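Putative thioesterase (Novosphingobium aromaticivorans, PDB 3CJY) is a putative thioesterase with two hot-dog domains that probably hydrolyses acyl-CoA thioesters, and it binds a calcium ion. Local coordinates at residues 10-13 with 17-20; 38-43 with 61-66; 46-51 with 103-108. One frame throughout, in Å; residues are numbered along the deposited sequence.

How the contacts relate
Near the N terminus contact 1 closes a short turn, pairing 10-13 with 17-20 in a beta hairpin at the surface, and it is complete before the other two begin. Helix 37-52 follows and serves both of them. Contact 2 sets its early turns, 38-43, against 61-66, and contact 3 sets its late turns, 46-51, against 103-108. Because 46-51 lies between the two halves of contact 2 while 103-108 lies beyond them, these two loops cross. Strands 56-63 and 98-107 are neighbours, and Leu61 touches Ser103 between them. The hairpin joins the helix through Ile19 on Leu43 and through its polar ends near the calcium ion.

Contact 1: residues 10-13 with 17-20; sequences VRQD and YAIT
Arg11 runs out alongside Tyr17, both heading in one direction, with the guanidinium turned 82° from the phenol ring. They form the non-hydrogen-bonded pair of an antiparallel beta hairpin, and beyond them a classic beta bulge interrupts the pairing at Gln12 and Asp13. The aliphatic part of Arg11 comes obliquely against the ring, its CG 3.4 Å from Tyr17 CE2. With CG anti to the backbone N (chi1 -175°), Arg11 follows the tyrosine outward and carries its charge to Glu50, its salt-bridge partner, and to Asp14. Arginine suits the place because it offers both a greasy stem and a cationic end. Asp13 O lies over one face of the tyrosine ring, 3.9 Å from Tyr17 CE1. The hydroxyl of Tyr17 is hydrogen-bonded to Thr51 OG1 and to the Glu50 carboxylate. A phenylalanine here would probably leave Thr51 OG1 and the Glu50 carboxylate without the hydroxyl that joins them. One step along, Val10 and Ala18 form the hydrogen-bonded pair: Val10 N reaches Ala18 O at 2.7 Å and Ala18 N returns to Val10 O at 2.8 Å. That same Val10 O also takes a CH...O contact from Tyr17 CA at 3.1 Å.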
loop_
_atom_site.group_PDB
_atom_site.type_symbol
_atom_site.label_atom_id
_atom_site.label_comp_id
_atom_site.label_asym_id
_atom_site.label_seq_id
_atom_site.Cartn_x
_atom_site.Cartn_y
_atom_site.Cartn_z
ATOM N N VAL A 10 12.331 18.054 16.647
ATOM C CA VAL A 10 13.547 17.995 17.462
ATOM C C VAL A 10 14.032 16.570 17.610
ATOM O O VAL A 10 13.278 15.670 17.887
ATOM C CB VAL A 10 13.350 18.606 18.856
ATOM C CG1 VAL A 10 14.630 18.474 19.694
ATOM C CG2 VAL A 10 12.979 20.074 18.757
ATOM N N ARG A 11 15.318 16.387 17.391
ATOM C CA ARG A 11 15.951 15.082 17.529
ATOM C C ARG A 11 16.593 14.956 18.898
ATOM O O ARG A 11 17.379 15.811 19.311
ATOM C CB ARG A 11 17.008 14.949 16.446
ATOM C CG ARG A 11 17.701 13.621 16.330
ATOM C CD ARG A 11 18.794 13.805 15.281
ATOM N NE ARG A 11 19.024 12.625 14.464
ATOM C CZ ARG A 11 19.859 11.639 14.773
ATOM N NH1 ARG A 11 20.548 11.682 15.901
ATOM N NH2 ARG A 11 19.987 10.609 13.945
ATOM N N GLN A 12 16.242 13.907 19.627
ATOM C CA GLN A 12 16.839 13.695 20.937
ATOM C C GLN A 12 18.093 12.859 20.696
ATOM O O GLN A 12 19.137 13.060 21.325
ATOM C CB GLN A 12 15.884 12.994 21.891
ATOM C CG GLN A 12 14.395 13.363 21.720
ATOM C CD GLN A 12 14.073 14.827 21.908
ATOM O OE1 GLN A 12 14.863 15.713 21.559
ATOM N NE2 GLN A 12 12.888 15.093 22.440
ATOM N N ASP A 13 17.980 11.936 19.753
ATOM C CA ASP A 13 19.099 11.079 19.349
ATOM C C ASP A 13 18.800 10.341 18.063
ATOM O O ASP A 13 17.766 10.571 17.427
ATOM C CB ASP A 13 19.464 10.066 20.448
ATOM C CG ASP A 13 18.251 9.386 21.050
ATOM O OD1 ASP A 13 17.594 8.581 20.348
ATOM O OD2 ASP A 13 17.972 9.647 22.243
ATOM N N TYR A 17 12.814 11.291 18.385
ATOM C CA TYR A 17 12.450 12.640 17.933
ATOM C C TYR A 17 11.124 13.103 18.514
ATOM O O TYR A 17 10.303 12.312 18.911
ATOM C CB TYR A 17 12.310 12.664 16.420
ATOM C CG TYR A 17 13.504 12.193 15.640
ATOM C CD1 TYR A 17 13.815 10.856 15.575
ATOM C CD2 TYR A 17 14.254 13.077 14.889
ATOM C CE1 TYR A 17 14.866 10.400 14.813
ATOM C CE2 TYR A 17 15.344 12.628 14.120
ATOM C CZ TYR A 17 15.630 11.290 14.086
ATOM O OH TYR A 17 16.686 10.821 13.359
ATOM N N ALA A 18 10.907 14.405 18.544
ATOM C CA ALA A 18 9.621 14.949 19.014
ATOM C C ALA A 18 9.237 16.241 18.276
ATOM O O ALA A 18 10.087 16.989 17.791
ATOM C CB ALA A 18 9.618 15.155 20.523
ATOM N N ILE A 19 7.935 16.442 18.127
ATOM C CA ILE A 19 7.406 17.640 17.467
ATOM C C ILE A 19 6.056 17.983 18.085
ATOM O O ILE A 19 5.268 17.103 18.384
ATOM C CB ILE A 19 7.242 17.444 15.936
ATOM C CG1 ILE A 19 6.791 18.759 15.264
ATOM C CG2 ILE A 19 6.248 16.311 15.670
ATOM C CD1 ILE A 19 6.995 18.832 13.737
ATOM N N THR A 20 5.817 19.263 18.335
ATOM C CA THR A 20 4.534 19.722 18.869
ATOM C C THR A 20 3.639 20.040 17.683
ATOM O O THR A 20 4.054 20.699 16.726
ATOM C CB THR A 20 4.690 20.962 19.761
ATOM O OG1 THR A 20 5.615 20.663 20.825
ATOM C CG2 THR A 20 3.322 21.391 20.343
#

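Contact 2: residues 38-43 with 61-66; sequences GASMAL and LQFVSF
The helical turn that presents Ser40 and Met41 to Leu61 is closed by the bond from Ala42 N to Gly38 O, 2.8 Å; no hydrogen bond crosses to the strand, and the two segments meet by van der Waals packing, mostly apolar. Leu61 does most of it. Its CD1 reaches up to the helix backbone, 3.8 Å from Met41 CA and equally near Ser40 O, a reach made possible by CG lying anti to the backbone N (chi1 -180°). Met41, present as selenomethionine, runs the other way alongside Leu61. It has two conformers; in one of them, bends at chi2 and chi3 bring CE to 3.9 Å from Leu61 CB, a fold open to a flexible, unbranched chain. Ser40 CB meets the edge of the Phe63 ring, 3.9 Å from CE1, and its small size lets the helix come near. Leu61 CD2 lies over one face of the ring, toward its rim. This is the hot-dog arrangement, a helix cradled by a strongly curved antiparallel sheet. The axes of 38-43 and 61-63 come within 9.8 Å, their directions 139° apart. Ser40 and Leu61 also touch Phe101 of strand 98-107, while Met41 packs on Ala182 of helix 178-185 and Asn207 of strand 203-211.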
loop_
_atom_site.group_PDB
_atom_site.type_symbol
_atom_site.label_atom_id
_atom_site.label_comp_id
_atom_site.label_asym_id
_atom_site.label_seq_id
_atom_site.Cartn_x
_atom_site.Cartn_y
_atom_site.Cartn_z
ATOM N N GLY A 38 -1.275 12.604 6.485
ATOM C CA GLY A 38 -0.154 12.747 5.581
ATOM C C GLY A 38 1.070 13.319 6.245
ATOM O O GLY A 38 2.219 13.000 5.885
ATOM N N ALA A 39 0.826 14.191 7.217
ATOM C CA ALA A 39 1.943 14.798 7.986
ATOM C C ALA A 39 2.549 13.727 8.877
ATOM O O ALA A 39 3.727 13.688 9.081
ATOM C CB ALA A 39 1.476 15.978 8.840
ATOM N N SER A 40 1.718 12.854 9.397
ATOM C CA SER A 40 2.210 11.737 10.211
ATOM C C SER A 40 3.156 10.879 9.357
ATOM O O SER A 40 4.247 10.507 9.813
ATOM C CB SER A 40 1.064 10.892 10.753
ATOM O OG SER A 40 0.389 11.631 11.769
HETATM N N MSE A 41 2.691 10.549 8.164
HETATM C CA MSE A 41 3.506 9.770 7.239
HETATM C C MSE A 41 4.798 10.520 6.909
HETATM O O MSE A 41 5.911 9.958 7.026
HETATM C CB MSE A 41 2.775 9.383 5.962
HETATM C CG MSE A 41 3.762 8.786 4.983
HETATM SE SE MSE A 41 4.465 7.001 5.515
HETATM C CE MSE A 41 2.926 6.010 4.902
ATOM N N ALA A 42 4.688 11.796 6.580
ATOM C CA ALA A 42 5.853 12.634 6.269
ATOM C C ALA A 42 6.897 12.590 7.370
ATOM O O ALA A 42 8.092 12.455 7.126
ATOM C CB ALA A 42 5.427 14.066 6.002
ATOM N N LEU A 43 6.426 12.719 8.612
ATOM C CA LEU A 43 7.281 12.741 9.800
ATOM C C LEU A 43 7.936 11.396 10.012
ATOM O O LEU A 43 9.109 11.296 10.341
ATOM C CB LEU A 43 6.461 13.178 11.026
ATOM C CG LEU A 43 6.152 14.674 11.176
ATOM C CD1 LEU A 43 4.913 14.981 12.037
ATOM C CD2 LEU A 43 7.390 15.417 11.719
ATOM N N LEU A 61 2.013 3.031 7.065
ATOM C CA LEU A 61 1.749 3.467 8.447
ATOM C C LEU A 61 0.303 3.157 8.789
ATOM O O LEU A 61 -0.588 3.420 7.975
ATOM C CB LEU A 61 2.051 4.959 8.537
ATOM C CG LEU A 61 1.902 5.790 9.821
ATOM C CD1 LEU A 61 2.763 7.019 9.730
ATOM C CD2 LEU A 61 0.438 6.169 10.052
ATOM N N GLN A 62 0.111 2.567 9.969
ATOM C CA GLN A 62 -1.216 2.198 10.488
ATOM C C GLN A 62 -1.597 3.170 11.563
ATOM O O GLN A 62 -0.805 3.432 12.452
ATOM C CB GLN A 62 -1.201 0.784 11.108
ATOM C CG GLN A 62 -0.466 -0.221 10.261
ATOM C CD GLN A 62 -1.126 -0.433 8.887
ATOM O OE1 GLN A 62 -2.348 -0.662 8.809
ATOM N NE2 GLN A 62 -0.313 -0.383 7.799
ATOM N N PHE A 63 -2.784 3.764 11.455
ATOM C CA PHE A 63 -3.250 4.726 12.457
ATOM C C PHE A 63 -4.000 3.990 13.554
ATOM O O PHE A 63 -4.995 3.299 13.282
ATOM C CB PHE A 63 -4.169 5.793 11.853
ATOM C CG PHE A 63 -3.499 6.679 10.826
ATOM C CD1 PHE A 63 -2.550 7.615 11.228
ATOM C CD2 PHE A 63 -3.820 6.580 9.495
ATOM C CE1 PHE A 63 -1.927 8.427 10.315
ATOM C CE2 PHE A 63 -3.205 7.394 8.570
ATOM C CZ PHE A 63 -2.262 8.308 8.975
ATOM N N VAL A 64 -3.545 4.178 14.783
ATOM C CA VAL A 64 -4.090 3.498 15.942
ATOM C C VAL A 64 -5.013 4.404 16.711
ATOM O O VAL A 64 -6.069 3.991 17.171
ATOM C CB VAL A 64 -2.955 2.985 16.839
ATOM C CG1 VAL A 64 -3.519 2.300 18.112
ATOM C CG2 VAL A 64 -2.010 2.030 16.053
ATOM N N SER A 65 -4.599 5.661 16.824
ATOM C CA SER A 65 -5.352 6.680 17.559
ATOM C C SER A 65 -5.034 8.075 17.041
ATOM O O SER A 65 -4.055 8.284 16.327
ATOM C CB SER A 65 -5.035 6.605 19.047
ATOM O OG SER A 65 -5.782 7.557 19.778
ATOM N N PHE A 66 -5.855 9.031 17.458
ATOM C CA PHE A 66 -5.738 10.427 17.021
ATOM C C PHE A 66 -4.726 11.207 17.829
ATOM O O PHE A 66 -4.513 10.956 19.017
ATOM C CB PHE A 66 -7.096 11.180 17.091
ATOM C CG PHE A 66 -8.020 10.903 15.940
ATOM C CD1 PHE A 66 -7.867 11.569 14.729
ATOM C CD2 PHE A 66 -9.079 10.013 16.073
ATOM C CE1 PHE A 66 -8.729 11.332 13.647
ATOM C CE2 PHE A 66 -9.948 9.762 14.987
ATOM C CZ PHE A 66 -9.770 10.438 13.776
#

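Contact 3: residues 46-51 with 103-108; sequences DVAAET and SGISLG. With CA (calcium ion), chain B.
Ala48 CB presses on the tip of Ile105, 3.6 Å from CD1. Two torsions bring that tip there: CG1 stands anti to the carbonyl carbon (chi1 -57°), and the chain then runs on extended, so CD1 is the farthest-reaching atom of the branch. The other branch, CG2, lies alongside at 4.1 Å from the same Ala48 CB, and the alanine methyl is thus met by both arms of the isoleucine. Leu107 is less relaxed. Its chi2 of 97° departs from the usual staggered positions, and this turn places CD2 over the helix backbone, 3.5 Å from Ala49 CA, with the methyls of Ala48 and Ala49 also within touching distance. Two alanines in succession suit the place, their small methyls letting Leu107 CD2 come down to the backbone.

The helix is the central one of the N-terminal hot-dog domain, and the axes of 46-51 and 103-107 approach to 9.4 Å, a spacing that small helix residues and larger strand residues fill. Val56 of the neighbouring strand touches both Ile105 and Leu107, while on the other side of the strand Ser106 packs on Leu205 of the second subunit.

Near the helix's C-terminal end, Thr51 serves in two ways. Its OG1 turns back to Val47 O, a bond of 2.8 Å tilted 28° from the carbonyl plane, while Thr51 N reaches the same oxygen from the opposite face at 2.9 Å. Val47 O thus takes two donors, and its bond to OG1 holds the threonine hydroxyl in the rotation that also meets Tyr17. Negative polarisation of a helix C terminus would probably favour a cation here, and Thr51 O does bind the calcium ion at 2.3 Å, alongside Asp14 and a water 2.3 Å from the metal.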
loop_
_atom_site.group_PDB
_atom_site.type_symbol
_atom_site.label_atom_id
_atom_site.label_comp_id
_atom_site.label_asym_id
_atom_site.label_seq_id
_atom_site.Cartn_x
_atom_site.Cartn_y
_atom_site.Cartn_z
ATOM N N ASP A 46 10.573 11.037 7.453
ATOM C CA ASP A 46 11.633 12.009 7.686
ATOM C C ASP A 46 12.615 11.454 8.732
ATOM O O ASP A 46 13.809 11.360 8.481
ATOM C CB ASP A 46 11.048 13.363 8.137
ATOM C CG ASP A 46 12.086 14.478 8.145
ATOM O OD1 ASP A 46 12.464 14.947 7.053
ATOM O OD2 ASP A 46 12.515 14.896 9.230
ATOM N N VAL A 47 12.070 10.999 9.852
ATOM C CA VAL A 47 12.889 10.498 10.979
ATOM C C VAL A 47 13.633 9.210 10.585
ATOM O O VAL A 47 14.770 8.977 11.008
ATOM C CB VAL A 47 12.077 10.360 12.313
ATOM C CG1 VAL A 47 11.558 11.723 12.705
ATOM C CG2 VAL A 47 10.926 9.314 12.255
ATOM N N ALA A 48 12.992 8.393 9.765
ATOM C CA ALA A 48 13.596 7.139 9.269
ATOM C C ALA A 48 14.793 7.474 8.382
ATOM O O ALA A 48 15.888 6.944 8.575
ATOM C CB ALA A 48 12.574 6.274 8.488
ATOM N N ALA A 49 14.603 8.383 7.438
ATOM C CA ALA A 49 15.697 8.759 6.520
ATOM C C ALA A 49 16.843 9.427 7.288
ATOM O O ALA A 49 18.030 9.181 7.034
ATOM C CB ALA A 49 15.173 9.667 5.424
ATOM N N GLU A 50 16.474 10.213 8.284
ATOM C CA GLU A 50 17.461 10.978 9.072
ATOM C C GLU A 50 18.261 10.016 9.962
ATOM O O GLU A 50 19.472 10.159 10.170
ATOM C CB GLU A 50 16.710 12.054 9.885
ATOM C CG GLU A 50 17.331 13.454 9.873
ATOM C CD GLU A 50 18.288 13.669 10.980
ATOM O OE1 GLU A 50 18.186 12.899 11.964
ATOM O OE2 GLU A 50 19.126 14.599 10.880
ATOM N N THR A 51 17.585 9.010 10.484
ATOM C CA THR A 51 18.248 8.026 11.347
ATOM C C THR A 51 19.097 7.085 10.520
ATOM O O THR A 51 20.227 6.819 10.871
ATOM C CB THR A 51 17.228 7.204 12.120
ATOM O OG1 THR A 51 16.533 8.075 13.004
ATOM C CG2 THR A 51 17.896 6.082 12.904
ATOM N N SER A 103 4.686 2.125 11.904
ATOM C CA SER A 103 5.018 2.060 10.485
ATOM C C SER A 103 6.225 1.211 10.177
ATOM O O SER A 103 7.069 0.960 11.019
ATOM C CB SER A 103 5.276 3.461 9.958
ATOM O OG SER A 103 6.383 3.981 10.624
ATOM N N GLY A 104 6.269 0.812 8.921
ATOM C CA GLY A 104 7.381 0.056 8.336
ATOM C C GLY A 104 7.831 0.787 7.091
ATOM O O GLY A 104 7.026 1.157 6.249
ATOM N N ILE A 105 9.113 1.034 7.010
ATOM C CA ILE A 105 9.734 1.834 5.965
ATOM C C ILE A 105 10.999 1.175 5.405
ATOM O O ILE A 105 11.816 0.614 6.156
ATOM C CB ILE A 105 10.132 3.223 6.560
ATOM C CG1 ILE A 105 8.898 3.931 7.154
ATOM C CG2 ILE A 105 10.818 4.115 5.499
ATOM C CD1 ILE A 105 9.184 5.175 7.903
ATOM N N SER A 106 11.105 1.186 4.079
ATOM C CA SER A 106 12.281 0.685 3.365
ATOM C C SER A 106 13.016 1.890 2.816
ATOM O O SER A 106 12.401 2.818 2.313
ATOM C CB SER A 106 11.913 -0.200 2.167
ATOM O OG SER A 106 11.141 -1.281 2.592
ATOM N N LEU A 107 14.339 1.825 2.926
ATOM C CA LEU A 107 15.232 2.906 2.511
ATOM C C LEU A 107 16.364 2.360 1.676
ATOM O O LEU A 107 16.797 1.247 1.874
ATOM C CB LEU A 107 15.777 3.666 3.723
ATOM C CG LEU A 107 14.704 4.146 4.704
ATOM C CD1 LEU A 107 14.578 3.147 5.874
ATOM C CD2 LEU A 107 15.016 5.541 5.231
ATOM N N GLY A 108 16.797 3.155 0.719
ATOM C CA GLY A 108 17.908 2.752 -0.125
ATOM C C GLY A 108 17.995 3.571 -1.377
ATOM O O GLY A 108 17.062 4.288 -1.768
HETATM CA CA CA B . 22.057 6.818 12.318
HETATM O O HOH W 1 21.757 4.547 12.503
#